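Local coordinates for histone-lysine N-methyltransferase SETMAR (PDB 3F2K), which methylates histone H3, binds DNA through the mariner transposase domain described here, and acts in double-strand break repair, at residues 165-170 with 200-205; 94-99 with 132-137; 13-18 with 216-221; 107-112 with 145-150. All coordinates share one frame; numbering follows the deposited sequence. Where two conformers were deposited one is given.

Interaction 1: 165-170 with 200-205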
loop_
_atom_site.group_PDB
_atom_site.type_symbol
_atom_site.label_atom_id
_atom_site.label_comp_id
_atom_site.label_asym_id
_atom_site.label_seq_id
_atom_site.Cartn_x
_atom_site.Cartn_y
_atom_site.Cartn_z
ATOM N N ASN A 165 1.719 -4.872 -0.439
ATOM C CA ASN A 165 1.850 -6.110 -1.191
ATOM C C ASN A 165 2.672 -7.185 -0.423
ATOM O O ASN A 165 2.173 -8.305 -0.218
ATOM C CB ASN A 165 2.460 -5.769 -2.549
ATOM C CG ASN A 165 2.111 -6.780 -3.553
ATOM O OD1 ASN A 165 2.768 -7.794 -3.638
ATOM N ND2 ASN A 165 1.052 -6.519 -4.307
ATOM N N TYR A 166 3.873 -6.847 0.037
ATOM C CA TYR A 166 4.734 -7.861 0.682
ATOM C C TYR A 166 4.291 -8.268 2.113
ATOM O O TYR A 166 4.596 -9.366 2.581
ATOM C CB TYR A 166 6.205 -7.503 0.651
ATOM C CG TYR A 166 6.663 -6.350 1.533
ATOM C CD1 TYR A 166 6.611 -6.447 2.971
ATOM C CD2 TYR A 166 7.142 -5.169 0.968
ATOM C CE1 TYR A 166 7.101 -5.406 3.768
ATOM C CE2 TYR A 166 7.624 -4.133 1.739
ATOM C CZ TYR A 166 7.560 -4.235 3.128
ATOM O OH TYR A 166 8.019 -3.163 3.824
ATOM N N HIS A 167 3.482 -7.409 2.745
ATOM C CA HIS A 167 3.035 -7.652 4.117
ATOM C C HIS A 167 1.537 -7.936 4.182
ATOM O O HIS A 167 1.117 -9.100 4.429
ATOM C CB HIS A 167 3.374 -6.445 5.035
ATOM C CG HIS A 167 3.086 -6.720 6.476
ATOM N ND1 HIS A 167 3.705 -7.764 7.146
ATOM C CD2 HIS A 167 2.291 -6.088 7.382
ATOM C CE1 HIS A 167 3.241 -7.796 8.402
ATOM N NE2 HIS A 167 2.403 -6.776 8.567
ATOM N N VAL A 168 0.708 -6.914 3.985
ATOM C CA VAL A 168 -0.747 -7.126 4.157
ATOM C C VAL A 168 -1.290 -8.194 3.214
ATOM O O VAL A 168 -1.990 -9.140 3.638
ATOM C CB VAL A 168 -1.574 -5.751 4.073
ATOM C CG1 VAL A 168 -3.049 -6.011 4.273
ATOM C CG2 VAL A 168 -1.036 -4.715 5.124
ATOM N N PHE A 169 -0.943 -8.091 1.918
ATOM C CA PHE A 169 -1.491 -9.016 0.954
ATOM C C PHE A 169 -0.997 -10.454 1.127
ATOM O O PHE A 169 -1.722 -11.382 0.849
ATOM C CB PHE A 169 -1.306 -8.501 -0.514
ATOM C CG PHE A 169 -2.222 -7.272 -0.856
ATOM C CD1 PHE A 169 -3.316 -6.968 -0.054
ATOM C CD2 PHE A 169 -1.981 -6.453 -1.957
ATOM C CE1 PHE A 169 -4.131 -5.852 -0.324
ATOM C CE2 PHE A 169 -2.837 -5.319 -2.240
ATOM C CZ PHE A 169 -3.873 -5.043 -1.416
ATOM N N LYS A 170 0.244 -10.601 1.562
ATOM C CA LYS A 170 0.795 -11.912 1.856
ATOM C C LYS A 170 -0.038 -12.616 2.924
ATOM O O LYS A 170 -0.517 -13.759 2.724
ATOM C CB LYS A 170 2.244 -11.751 2.297
ATOM C CG LYS A 170 2.869 -12.977 2.956
ATOM C CD LYS A 170 4.269 -12.704 3.435
ATOM C CE LYS A 170 4.382 -11.580 4.472
ATOM N NZ LYS A 170 5.866 -11.123 4.609
ATOM N N THR A 200 -2.484 -5.068 17.313
ATOM C CA THR A 200 -2.172 -3.624 17.149
ATOM C C THR A 200 -0.801 -3.306 16.505
ATOM O O THR A 200 -0.660 -2.225 15.907
ATOM C CB THR A 200 -2.312 -2.883 18.506
ATOM O OG1 THR A 200 -1.339 -3.417 19.416
ATOM C CG2 THR A 200 -3.731 -3.033 19.091
ATOM N N ASP A 201 0.197 -4.234 16.598
ATOM C CA ASP A 201 1.557 -4.084 16.060
ATOM C C ASP A 201 1.729 -4.641 14.628
ATOM O O ASP A 201 2.836 -4.570 14.057
ATOM C CB ASP A 201 2.577 -4.904 16.918
ATOM C CG ASP A 201 2.228 -6.381 16.977
ATOM O OD1 ASP A 201 1.116 -6.705 17.476
ATOM O OD2 ASP A 201 3.027 -7.246 16.483
ATOM N N PHE A 202 0.659 -5.228 14.079
ATOM C CA PHE A 202 0.745 -5.854 12.787
ATOM C C PHE A 202 1.220 -4.907 11.686
ATOM O O PHE A 202 2.085 -5.270 10.824
ATOM C CB PHE A 202 -0.592 -6.493 12.431
ATOM C CG PHE A 202 -0.664 -7.036 11.015
ATOM C CD1 PHE A 202 -0.014 -8.206 10.704
ATOM C CD2 PHE A 202 -1.367 -6.345 10.016
ATOM C CE1 PHE A 202 -0.105 -8.773 9.370
ATOM C CE2 PHE A 202 -1.460 -6.834 8.668
ATOM C CZ PHE A 202 -0.786 -8.050 8.333
ATOM N N TYR A 203 0.626 -3.716 11.675
ATOM C CA TYR A 203 0.987 -2.718 10.645
ATOM C C TYR A 203 2.437 -2.252 10.777
ATOM O O TYR A 203 3.147 -2.133 9.785
ATOM C CB TYR A 203 -0.073 -1.584 10.624
ATOM C CG TYR A 203 -1.443 -2.171 10.332
ATOM C CD1 TYR A 203 -1.823 -2.507 8.997
ATOM C CD2 TYR A 203 -2.334 -2.456 11.368
ATOM C CE1 TYR A 203 -3.028 -3.104 8.714
ATOM C CE2 TYR A 203 -3.590 -3.040 11.097
ATOM C CZ TYR A 203 -3.921 -3.339 9.750
ATOM O OH TYR A 203 -5.109 -3.872 9.433
ATOM N N ALA A 204 2.875 -2.041 12.011
ATOM C CA ALA A 204 4.201 -1.502 12.267
ATOM C C ALA A 204 5.254 -2.421 11.664
ATOM O O ALA A 204 6.268 -1.929 11.138
ATOM C CB ALA A 204 4.422 -1.335 13.751
ATOM N N THR A 205 4.973 -3.730 11.768
ATOM C CA THR A 205 5.832 -4.792 11.183
ATOM C C THR A 205 6.097 -4.518 9.707
ATOM O O THR A 205 7.244 -4.530 9.267
ATOM C CB THR A 205 5.242 -6.193 11.336
ATOM O OG1 THR A 205 4.989 -6.495 12.718
ATOM C CG2 THR A 205 6.201 -7.281 10.792
#

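Interaction 2: 94-99 with 132-137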
loop_
_atom_site.group_PDB
_atom_site.type_symbol
_atom_site.label_atom_id
_atom_site.label_comp_id
_atom_site.label_asym_id
_atom_site.label_seq_id
_atom_site.Cartn_x
_atom_site.Cartn_y
_atom_site.Cartn_z
ATOM N N GLU A 94 -18.644 2.242 -10.838
ATOM C CA GLU A 94 -17.364 2.918 -10.561
ATOM C C GLU A 94 -16.237 2.519 -11.506
ATOM O O GLU A 94 -16.134 1.357 -11.901
ATOM C CB GLU A 94 -16.923 2.646 -9.107
ATOM C CG GLU A 94 -17.962 3.111 -8.133
ATOM C CD GLU A 94 -17.663 2.761 -6.687
ATOM O OE1 GLU A 94 -16.736 1.984 -6.409
ATOM O OE2 GLU A 94 -18.379 3.285 -5.825
ATOM N N THR A 95 -15.374 3.482 -11.829
ATOM C CA THR A 95 -14.288 3.209 -12.757
ATOM C C THR A 95 -12.952 3.475 -12.069
ATOM O O THR A 95 -12.892 4.287 -11.140
ATOM C CB THR A 95 -14.486 3.962 -14.078
ATOM O OG1 THR A 95 -14.481 5.352 -13.803
ATOM C CG2 THR A 95 -15.869 3.650 -14.572
ATOM N N ILE A 96 -11.930 2.735 -12.471
ATOM C CA ILE A 96 -10.621 2.787 -11.794
ATOM C C ILE A 96 -9.829 3.934 -12.457
ATOM O O ILE A 96 -9.033 3.696 -13.356
ATOM C CB ILE A 96 -9.878 1.448 -12.002
ATOM C CG1 ILE A 96 -10.721 0.275 -11.498
ATOM C CG2 ILE A 96 -8.420 1.506 -11.390
ATOM C CD1 ILE A 96 -10.219 -1.054 -12.067
ATOM N N THR A 97 -10.138 5.179 -12.079
ATOM C CA THR A 97 -9.620 6.381 -12.755
ATOM C C THR A 97 -8.846 7.216 -11.749
ATOM O O THR A 97 -8.979 6.976 -10.506
ATOM C CB THR A 97 -10.775 7.268 -13.287
ATOM O OG1 THR A 97 -11.614 7.665 -12.195
ATOM C CG2 THR A 97 -11.703 6.475 -14.259
ATOM N N SER A 98 -8.070 8.174 -12.253
ATOM C CA SER A 98 -7.363 9.093 -11.366
ATOM C C SER A 98 -8.389 9.968 -10.623
ATOM O O SER A 98 -8.126 10.400 -9.491
ATOM C CB SER A 98 -6.331 9.940 -12.114
ATOM O OG SER A 98 -5.461 10.633 -11.202
ATOM N N GLU A 99 -9.561 10.193 -11.254
ATOM C CA GLU A 99 -10.629 10.975 -10.632
ATOM C C GLU A 99 -11.133 10.232 -9.387
ATOM O O GLU A 99 -11.301 10.815 -8.311
ATOM C CB GLU A 99 -11.799 11.298 -11.619
ATOM C CG GLU A 99 -11.388 12.364 -12.639
ATOM C CD GLU A 99 -10.715 11.767 -13.903
ATOM O OE1 GLU A 99 -10.525 10.520 -14.022
ATOM O OE2 GLU A 99 -10.445 12.528 -14.829
ATOM N N ALA A 132 0.854 2.648 -10.743
ATOM C CA ALA A 132 -0.412 2.410 -11.457
ATOM C C ALA A 132 -0.883 3.747 -12.071
ATOM O O ALA A 132 -0.677 4.810 -11.467
ATOM C CB ALA A 132 -1.485 1.816 -10.565
ATOM N N ARG A 133 -1.483 3.726 -13.259
ATOM C CA ARG A 133 -1.740 5.010 -13.944
ATOM C C ARG A 133 -2.547 6.049 -13.114
ATOM O O ARG A 133 -2.149 7.218 -13.075
ATOM C CB ARG A 133 -2.397 4.790 -15.302
ATOM C CG ARG A 133 -1.466 3.946 -16.202
ATOM C CD ARG A 133 -1.989 3.964 -17.617
ATOM N NE ARG A 133 -2.116 5.349 -18.075
ATOM C CZ ARG A 133 -2.307 5.696 -19.347
ATOM N NH1 ARG A 133 -2.368 4.725 -20.275
ATOM N NH2 ARG A 133 -2.433 6.995 -19.681
ATOM N N PRO A 134 -3.589 5.619 -12.428
ATOM C CA PRO A 134 -4.324 6.621 -11.654
ATOM C C PRO A 134 -3.509 7.308 -10.549
ATOM O O PRO A 134 -3.859 8.442 -10.114
ATOM C CB PRO A 134 -5.398 5.794 -10.982
ATOM C CG PRO A 134 -5.646 4.648 -11.973
ATOM C CD PRO A 134 -4.213 4.274 -12.278
ATOM N N HIS A 135 -2.471 6.607 -10.061
ATOM C CA HIS A 135 -1.684 7.067 -8.909
ATOM C C HIS A 135 -0.826 8.224 -9.285
ATOM O O HIS A 135 -0.393 9.051 -8.428
ATOM C CB HIS A 135 -0.756 5.917 -8.428
ATOM C CG HIS A 135 -1.490 4.766 -7.760
ATOM N ND1 HIS A 135 -0.815 3.737 -7.130
ATOM C CD2 HIS A 135 -2.798 4.445 -7.700
ATOM C CE1 HIS A 135 -1.683 2.862 -6.662
ATOM N NE2 HIS A 135 -2.899 3.239 -7.021
ATOM N N VAL A 136 -0.529 8.323 -10.577
ATOM C CA VAL A 136 0.493 9.236 -11.047
ATOM C C VAL A 136 -0.074 10.296 -12.055
ATOM O O VAL A 136 0.695 11.033 -12.636
ATOM C CB VAL A 136 1.786 8.488 -11.600
ATOM C CG1 VAL A 136 2.409 7.597 -10.435
ATOM C CG2 VAL A 136 1.493 7.655 -12.836
ATOM N N ALA A 137 -1.389 10.323 -12.198
ATOM C CA ALA A 137 -2.057 11.233 -13.139
ATOM C C ALA A 137 -2.741 12.360 -12.340
ATOM O O ALA A 137 -2.754 12.325 -11.112
ATOM C CB ALA A 137 -3.080 10.468 -13.927
#

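Interaction 3: 13-18 with 216-221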
loop_
_atom_site.group_PDB
_atom_site.type_symbol
_atom_site.label_atom_id
_atom_site.label_comp_id
_atom_site.label_asym_id
_atom_site.label_seq_id
_atom_site.Cartn_x
_atom_site.Cartn_y
_atom_site.Cartn_z
ATOM N N ARG A 13 17.418 1.599 -11.086
ATOM C CA ARG A 13 16.408 2.392 -10.389
ATOM C C ARG A 13 16.086 1.868 -8.983
ATOM O O ARG A 13 15.952 2.645 -8.038
ATOM C CB ARG A 13 15.115 2.391 -11.207
ATOM C CG ARG A 13 14.065 3.351 -10.642
ATOM C CD ARG A 13 14.493 4.822 -10.763
ATOM N NE ARG A 13 13.407 5.688 -10.266
ATOM C CZ ARG A 13 13.591 6.698 -9.432
ATOM N NH1 ARG A 13 14.814 7.010 -9.058
ATOM N NH2 ARG A 13 12.549 7.417 -9.006
ATOM N N ARG A 14 15.916 0.547 -8.852
ATOM C CA ARG A 14 15.683 -0.095 -7.540
ATOM C C ARG A 14 16.835 0.177 -6.602
ATOM O O ARG A 14 16.593 0.545 -5.425
ATOM C CB ARG A 14 15.462 -1.630 -7.631
ATOM C CG ARG A 14 14.172 -1.989 -8.397
ATOM C CD ARG A 14 14.105 -3.493 -8.757
ATOM N NE ARG A 14 14.480 -4.348 -7.624
ATOM C CZ ARG A 14 13.660 -4.813 -6.677
ATOM N NH1 ARG A 14 12.362 -4.404 -6.600
ATOM N NH2 ARG A 14 14.180 -5.612 -5.735
ATOM N N PHE A 15 18.054 0.071 -7.118
ATOM C CA PHE A 15 19.226 0.242 -6.256
ATOM C C PHE A 15 19.281 1.707 -5.815
ATOM O O PHE A 15 19.472 1.960 -4.644
ATOM C CB PHE A 15 20.503 -0.144 -6.991
ATOM C CG PHE A 15 21.770 0.014 -6.175
ATOM C CD1 PHE A 15 22.409 -1.116 -5.681
ATOM C CD2 PHE A 15 22.322 1.280 -5.925
ATOM C CE1 PHE A 15 23.584 -1.017 -4.900
ATOM C CE2 PHE A 15 23.499 1.424 -5.144
ATOM C CZ PHE A 15 24.164 0.268 -4.663
ATOM N N GLU A 16 19.090 2.637 -6.758
ATOM C CA GLU A 16 19.190 4.073 -6.516
ATOM C C GLU A 16 18.172 4.474 -5.446
ATOM O O GLU A 16 18.533 5.075 -4.406
ATOM C CB GLU A 16 18.988 4.820 -7.867
ATOM C CG GLU A 16 19.176 6.402 -7.927
ATOM C CD GLU A 16 18.766 7.061 -9.343
ATOM O OE1 GLU A 16 17.880 6.553 -10.107
ATOM O OE2 GLU A 16 19.324 8.152 -9.698
ATOM N N VAL A 17 16.924 4.106 -5.675
ATOM C CA VAL A 17 15.837 4.462 -4.697
ATOM C C VAL A 17 16.050 3.834 -3.346
ATOM O O VAL A 17 15.923 4.515 -2.335
ATOM C CB VAL A 17 14.444 4.049 -5.211
ATOM C CG1 VAL A 17 13.439 4.308 -4.153
ATOM C CG2 VAL A 17 14.061 4.840 -6.457
ATOM N N SER A 18 16.419 2.557 -3.321
ATOM C CA SER A 18 16.712 1.856 -2.064
ATOM C C SER A 18 17.794 2.512 -1.268
ATOM O O SER A 18 17.612 2.803 -0.087
ATOM C CB SER A 18 17.059 0.380 -2.314
ATOM O OG SER A 18 15.847 -0.292 -2.718
ATOM N N LYS A 216 18.549 -5.065 1.499
ATOM C CA LYS A 216 18.720 -6.344 0.783
ATOM C C LYS A 216 18.780 -6.059 -0.694
ATOM O O LYS A 216 19.568 -6.690 -1.454
ATOM C CB LYS A 216 17.564 -7.273 1.087
ATOM C CG LYS A 216 17.612 -7.904 2.490
ATOM C CD LYS A 216 16.482 -8.892 2.559
ATOM C CE LYS A 216 16.177 -9.288 3.989
ATOM N NZ LYS A 216 15.237 -10.462 3.850
ATOM N N CYS A 217 17.993 -5.050 -1.114
ATOM C CA CYS A 217 17.964 -4.619 -2.510
ATOM C C CYS A 217 19.326 -4.041 -2.889
ATOM O O CYS A 217 19.916 -4.467 -3.898
ATOM C CB CYS A 217 16.820 -3.623 -2.774
ATOM S SG CYS A 217 16.826 -3.030 -4.522
ATOM N N VAL A 218 19.889 -3.208 -2.003
ATOM C CA VAL A 218 21.250 -2.680 -2.241
ATOM C C VAL A 218 22.278 -3.851 -2.295
ATOM O O VAL A 218 23.190 -3.880 -3.204
ATOM C CB VAL A 218 21.600 -1.620 -1.170
ATOM C CG1 VAL A 218 23.121 -1.251 -1.236
ATOM C CG2 VAL A 218 20.730 -0.297 -1.390
ATOM N N ASP A 219 22.127 -4.795 -1.364
ATOM C CA ASP A 219 23.070 -5.937 -1.244
ATOM C C ASP A 219 23.091 -6.787 -2.515
ATOM O O ASP A 219 24.142 -7.375 -2.866
ATOM C CB ASP A 219 22.784 -6.805 -0.032
ATOM C CG ASP A 219 23.111 -6.123 1.308
ATOM O OD1 ASP A 219 23.936 -5.193 1.353
ATOM O OD2 ASP A 219 22.519 -6.554 2.326
ATOM N N CYS A 220 21.933 -6.880 -3.172
ATOM C CA CYS A 220 21.759 -7.645 -4.405
ATOM C C CYS A 220 21.878 -6.772 -5.669
ATOM O O CYS A 220 21.491 -7.174 -6.758
ATOM C CB CYS A 220 20.378 -8.314 -4.355
ATOM S SG CYS A 220 20.206 -9.525 -3.035
ATOM N N ASN A 221 22.468 -5.591 -5.510
ATOM C CA ASN A 221 22.760 -4.655 -6.618
ATOM C C ASN A 221 21.496 -4.280 -7.427
ATOM O O ASN A 221 21.559 -4.030 -8.638
ATOM C CB ASN A 221 23.902 -5.217 -7.535
ATOM C CG ASN A 221 25.091 -5.654 -6.738
ATOM O OD1 ASN A 221 25.443 -6.856 -6.677
ATOM N ND2 ASN A 221 25.651 -4.720 -6.027
#

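Interaction 4: 107-112 with 145-150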
loop_
_atom_site.group_PDB
_atom_site.type_symbol
_atom_site.label_atom_id
_atom_site.label_comp_id
_atom_site.label_asym_id
_atom_site.label_seq_id
_atom_site.Cartn_x
_atom_site.Cartn_y
_atom_site.Cartn_z
ATOM N N GLU A 107 -11.031 10.945 1.067
ATOM C CA GLU A 107 -11.785 10.220 2.122
ATOM C C GLU A 107 -10.783 9.622 3.103
ATOM O O GLU A 107 -10.997 9.735 4.320
ATOM C CB GLU A 107 -12.644 9.105 1.518
ATOM C CG GLU A 107 -13.579 8.444 2.544
ATOM C CD GLU A 107 -14.507 7.386 1.959
ATOM O OE1 GLU A 107 -14.673 7.336 0.721
ATOM O OE2 GLU A 107 -15.082 6.606 2.778
HETATM N N MSE A 108 -9.750 8.968 2.561
HETATM C CA MSE A 108 -8.665 8.398 3.429
HETATM C C MSE A 108 -8.064 9.483 4.365
HETATM O O MSE A 108 -7.829 9.202 5.551
HETATM C CB MSE A 108 -7.556 7.795 2.604
HETATM C CG MSE A 108 -6.314 7.272 3.499
HETATM SE SE MSE A 108 -5.070 8.549 3.805
HETATM C CE MSE A 108 -4.563 9.080 1.982
ATOM N N ASN A 109 -7.770 10.651 3.798
ATOM C CA ASN A 109 -7.179 11.698 4.559
ATOM C C ASN A 109 -8.124 12.170 5.705
ATOM O O ASN A 109 -7.643 12.491 6.814
ATOM C CB ASN A 109 -6.747 12.858 3.657
ATOM C CG ASN A 109 -5.951 13.918 4.426
ATOM O OD1 ASN A 109 -4.875 13.632 4.942
ATOM N ND2 ASN A 109 -6.559 15.149 4.576
ATOM N N GLN A 110 -9.452 12.167 5.466
ATOM C CA GLN A 110 -10.339 12.585 6.550
ATOM C C GLN A 110 -10.234 11.568 7.713
ATOM O O GLN A 110 -10.267 11.914 8.916
ATOM C CB GLN A 110 -11.788 12.692 6.108
ATOM C CG GLN A 110 -11.981 13.732 5.003
ATOM C CD GLN A 110 -13.489 13.811 4.680
ATOM O OE1 GLN A 110 -14.100 12.858 4.196
ATOM N NE2 GLN A 110 -14.072 14.918 5.037
ATOM N N LYS A 111 -10.194 10.306 7.351
ATOM C CA LYS A 111 -10.051 9.263 8.388
ATOM C C LYS A 111 -8.737 9.330 9.148
ATOM O O LYS A 111 -8.716 9.084 10.360
ATOM C CB LYS A 111 -10.255 7.860 7.782
ATOM C CG LYS A 111 -11.688 7.638 7.343
ATOM C CD LYS A 111 -11.851 6.346 6.632
ATOM C CE LYS A 111 -13.314 6.063 6.258
ATOM N NZ LYS A 111 -13.447 4.587 5.872
ATOM N N LEU A 112 -7.649 9.641 8.439
ATOM C CA LEU A 112 -6.328 9.786 9.041
ATOM C C LEU A 112 -6.384 10.938 10.030
ATOM O O LEU A 112 -5.875 10.833 11.172
ATOM C CB LEU A 112 -5.302 10.091 7.945
ATOM C CG LEU A 112 -3.887 10.347 8.433
ATOM C CD1 LEU A 112 -3.373 9.074 9.192
ATOM C CD2 LEU A 112 -2.916 10.755 7.312
ATOM N N ASN A 145 -1.042 17.349 -3.605
ATOM C CA ASN A 145 -0.413 18.617 -3.304
ATOM C C ASN A 145 -1.326 19.454 -2.339
ATOM O O ASN A 145 -0.844 20.020 -1.338
ATOM C CB ASN A 145 -0.075 19.369 -4.600
ATOM C CG ASN A 145 0.459 20.787 -4.334
ATOM O OD1 ASN A 145 -0.289 21.785 -4.486
ATOM N ND2 ASN A 145 1.718 20.885 -3.945
ATOM N N GLU A 146 -2.613 19.502 -2.637
ATOM C CA GLU A 146 -3.584 20.266 -1.878
ATOM C C GLU A 146 -3.756 19.803 -0.453
ATOM O O GLU A 146 -3.880 20.652 0.423
ATOM C CB GLU A 146 -4.937 20.280 -2.581
ATOM C CG GLU A 146 -4.867 21.029 -3.857
ATOM C CD GLU A 146 -6.251 21.187 -4.484
ATOM O OE1 GLU A 146 -7.158 20.457 -4.062
ATOM O OE2 GLU A 146 -6.411 22.012 -5.415
ATOM N N LEU A 147 -3.609 18.505 -0.199
ATOM C CA LEU A 147 -3.760 18.016 1.154
ATOM C C LEU A 147 -2.472 17.946 1.915
ATOM O O LEU A 147 -2.496 17.560 3.090
ATOM C CB LEU A 147 -4.447 16.653 1.153
ATOM C CG LEU A 147 -5.877 16.564 0.610
ATOM C CD1 LEU A 147 -6.287 15.139 0.678
ATOM C CD2 LEU A 147 -6.886 17.452 1.497
ATOM N N GLY A 148 -1.353 18.273 1.246
ATOM C CA GLY A 148 -0.016 18.338 1.917
ATOM C C GLY A 148 0.759 17.029 1.949
ATOM O O GLY A 148 1.625 16.864 2.796
ATOM N N TYR A 149 0.506 16.127 0.977
ATOM C CA TYR A 149 1.230 14.780 0.913
ATOM C C TYR A 149 2.475 14.850 0.055
ATOM O O TYR A 149 2.427 15.261 -1.106
ATOM C CB TYR A 149 0.299 13.646 0.385
ATOM C CG TYR A 149 -0.720 13.109 1.359
ATOM C CD1 TYR A 149 -0.624 11.801 1.865
ATOM C CD2 TYR A 149 -1.871 13.875 1.718
ATOM C CE1 TYR A 149 -1.552 11.305 2.761
ATOM C CE2 TYR A 149 -2.802 13.394 2.633
ATOM C CZ TYR A 149 -2.619 12.098 3.172
ATOM O OH TYR A 149 -3.531 11.610 4.059
ATOM N N GLU A 150 3.640 14.503 0.634
ATOM C CA GLU A 150 4.771 14.175 -0.179
ATOM C C GLU A 150 4.554 12.757 -0.779
ATOM O O GLU A 150 3.881 11.921 -0.173
ATOM C CB GLU A 150 6.031 14.192 0.697
ATOM C CG GLU A 150 7.245 13.837 -0.084
ATOM C CD GLU A 150 8.506 13.600 0.807
ATOM O OE1 GLU A 150 8.488 13.938 2.015
ATOM O OE2 GLU A 150 9.471 13.039 0.200
#

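Interaction 1: 165-170 with 200-205
His167 reaches from helix 163-176 into the first turn of helix 202-219 and lies against Phe202. Its CG is anti to the backbone N (chi1 -173°), which extends the imidazole toward the other helix. CB and CG carry the ring over to that helix. Further out, CD2 comes within 3.8 Å of Phe202 CZ, while CE1 lies 3.6 Å from Phe202 CE1 and 3.8 Å from the methyl CG2 of Thr205. The ring is therefore held between two residues one turn apart, with Phe202 and Thr205 CG2 on opposite sides of it. With planes 30° apart and centroids separated by 4.3 Å, His167 and Phe202 form an offset stack in which NE2 sits above the phenyl face, toward its rim.

NE2 also donates to Phe202 O at 2.7 Å. The bond is short but bent (138° at the hydrogen), and the donor stands above the carbonyl plane. The same residue thus supplies both stacking partner and acceptor. Val168 CG2 adds apolar contacts to Phe202 CE2 (4.2 Å) and Tyr203, and reaches Ile77 and Trp79 of the central sheet. His171 meets both stacked rings.

Two residues before His167, Asn165 hydrogen-bonds the magnesium ligand Asp38; it is probably the asparagine that replaces the third catalytic aspartate of this RNase H-like transposase fold. With NE2 as donor, the buried imidazole is protonated there in this reading, and stack and bond together probably limit its rotation.

Interaction 2: 94-99 with 132-137
Ser98 and Pro134 approach almost backbone to backbone, their CA atoms 3.9 Å apart, and both CB atoms are directed into the contact. The pyrrolidine ring lies along the peptide chain leading into helix 98-115: Pro134 CG is 3.8 Å from Ile96 O, and Pro134 CB is the same 3.8 Å from Thr97 O. Ile96 flanks this ring with its CG2 methyl, 4.2 Å from Pro134 CG, and is itself the centre of an inverse gamma turn that bends the chain just ahead of the helix. Thr97 occupies the N-cap, its OG1 turned from Pro134 to bond Lys100 N.

The proline belongs to the short, weakly bonded helical turn that follows Asp130, a magnesium ligand of the RNase H-like catalytic core. Pro134's side chain is about 9 Å from the ion, and the next residue, His135, faces the other way, bonding Glu39 and stacking on Tyr101. The contact joins the turn after Asp130 to the start of helix 98-115.

In the conformer of Ser98 considered here, one of two deposited, OG is anti to the backbone N (chi1 -168°). This brings it 2.9 Å from Pro134 O, although its clear hydrogen-bond partner is Thr140 OG1, which bonds Pro134 O as well. The Ala137 methyl flanks the serine, its CB 3.8 Å from Ser98 CB.

Interaction 3: 13-18 with 216-221
The Cys217 thiol is lodged between two side chains one turn apart on helix 8-27, with SG 3.7 Å from Arg14 CB and 3.4 Å from Ser18 OG. That hydroxyl donates to Arg14 O at 2.9 Å, reaching it from the face opposite to Ser18 N, so the carbonyl is gripped by two donors.

Phe15 enters beside the cysteine, its CG anti to the backbone N (chi1 180°). The ring carbon CE1 lies 3.4 Å from Val218 O and 3.7 Å from Val218 CG1, and Asn221 CA meets the ring at its edge. Asn221, with positive phi, is the C-prime residue of the Schellman motif ending helix 202-219, and its N bonds Val218 O at 3.0 Å. Replacing Phe15 by an alanine would probably open a gap beside this helix end and leave Val218 CG1 and the turn at Asn221 without their aromatic neighbour.

Val218 CG2 packs on Ser18 CB at 3.8 Å, and the valine continues onto Ser19 and Ile22. Arg14 forms a salt bridge to Asp160 and bonds Gly222 O and Ser223 O, tying helix 8-27 both to the C-terminal tail beyond helix 202-219 and to the loop before helix 163-176.

Interaction 4: 107-112 with 145-150
With CG anti to the backbone N (chi1 -173°), Asn109 extends its amide from helix 98-115 toward Tyr149, whose own CG lies anti to the carbonyl carbon (chi1 -76°) and sends the phenol to meet it. Tyr149 OH donates to Asn109 OD1 at 2.6 Å, the donor tilted modestly from the carbonyl plane. The two side chains run antiparallel alongside one another, and the amide meets the ring at its edge, with planes 73° apart.

The phenolic oxygen is hemmed in by apolar groups: Met108 CE and Leu112 CD2 each lie 3.4 Å from Tyr149 OH. Met108, deposited as selenomethionine, is bent so that CE also touches Tyr149 CZ at 3.8 Å; its SE, 5.5 Å from the ring centroid, makes an oblique Met-aromatic contact. A phenylalanine in place of Tyr149 would probably leave buried Asn109 OD1 without its hydroxyl donor and the amide less firmly fixed in rotation.

At the margin, Leu147 CD1 packs on Asn109 CB at 3.8 Å. Between Leu147 and Tyr149, Gly148 (positive phi) closes helix 140-147 in a Schellman motif and turns the chain into strand 150-151. Met108 and Leu112 continue onto Ile85 and Val35, and Tyr149 onto Leu127. Helix 140-147 links the parallel neighbouring strands 126-128 and 150-151, a beta-alpha-beta crossover, here set against helix 98-115 in the RNase H-like fold.

Overall arrangement
Interactions 1 and 4 are buried, interaction 3 is partly so, and interaction 2 lies at the surface. The two buried contacts each centre on a definite hydrogen bond to an oxygen, a backbone carbonyl in interaction 1 and a side-chain amide in interaction 4, with aromatic or apolar groups around it. Interactions 2 and 3 show no clear hydrogen bond across their segments and rely on close packing against a helix end. Helix 202-219 serves interaction 1 near its start and interaction 3 at its finish; helix 98-115 similarly joins interactions 2 and 4, whose centres are about 16 Å apart. Interactions 1 and 2 lie on opposite sides of the chain's centre; the Pro134 side chain is about 9 Å from the magnesium ion, that of Val168 about 12 Å.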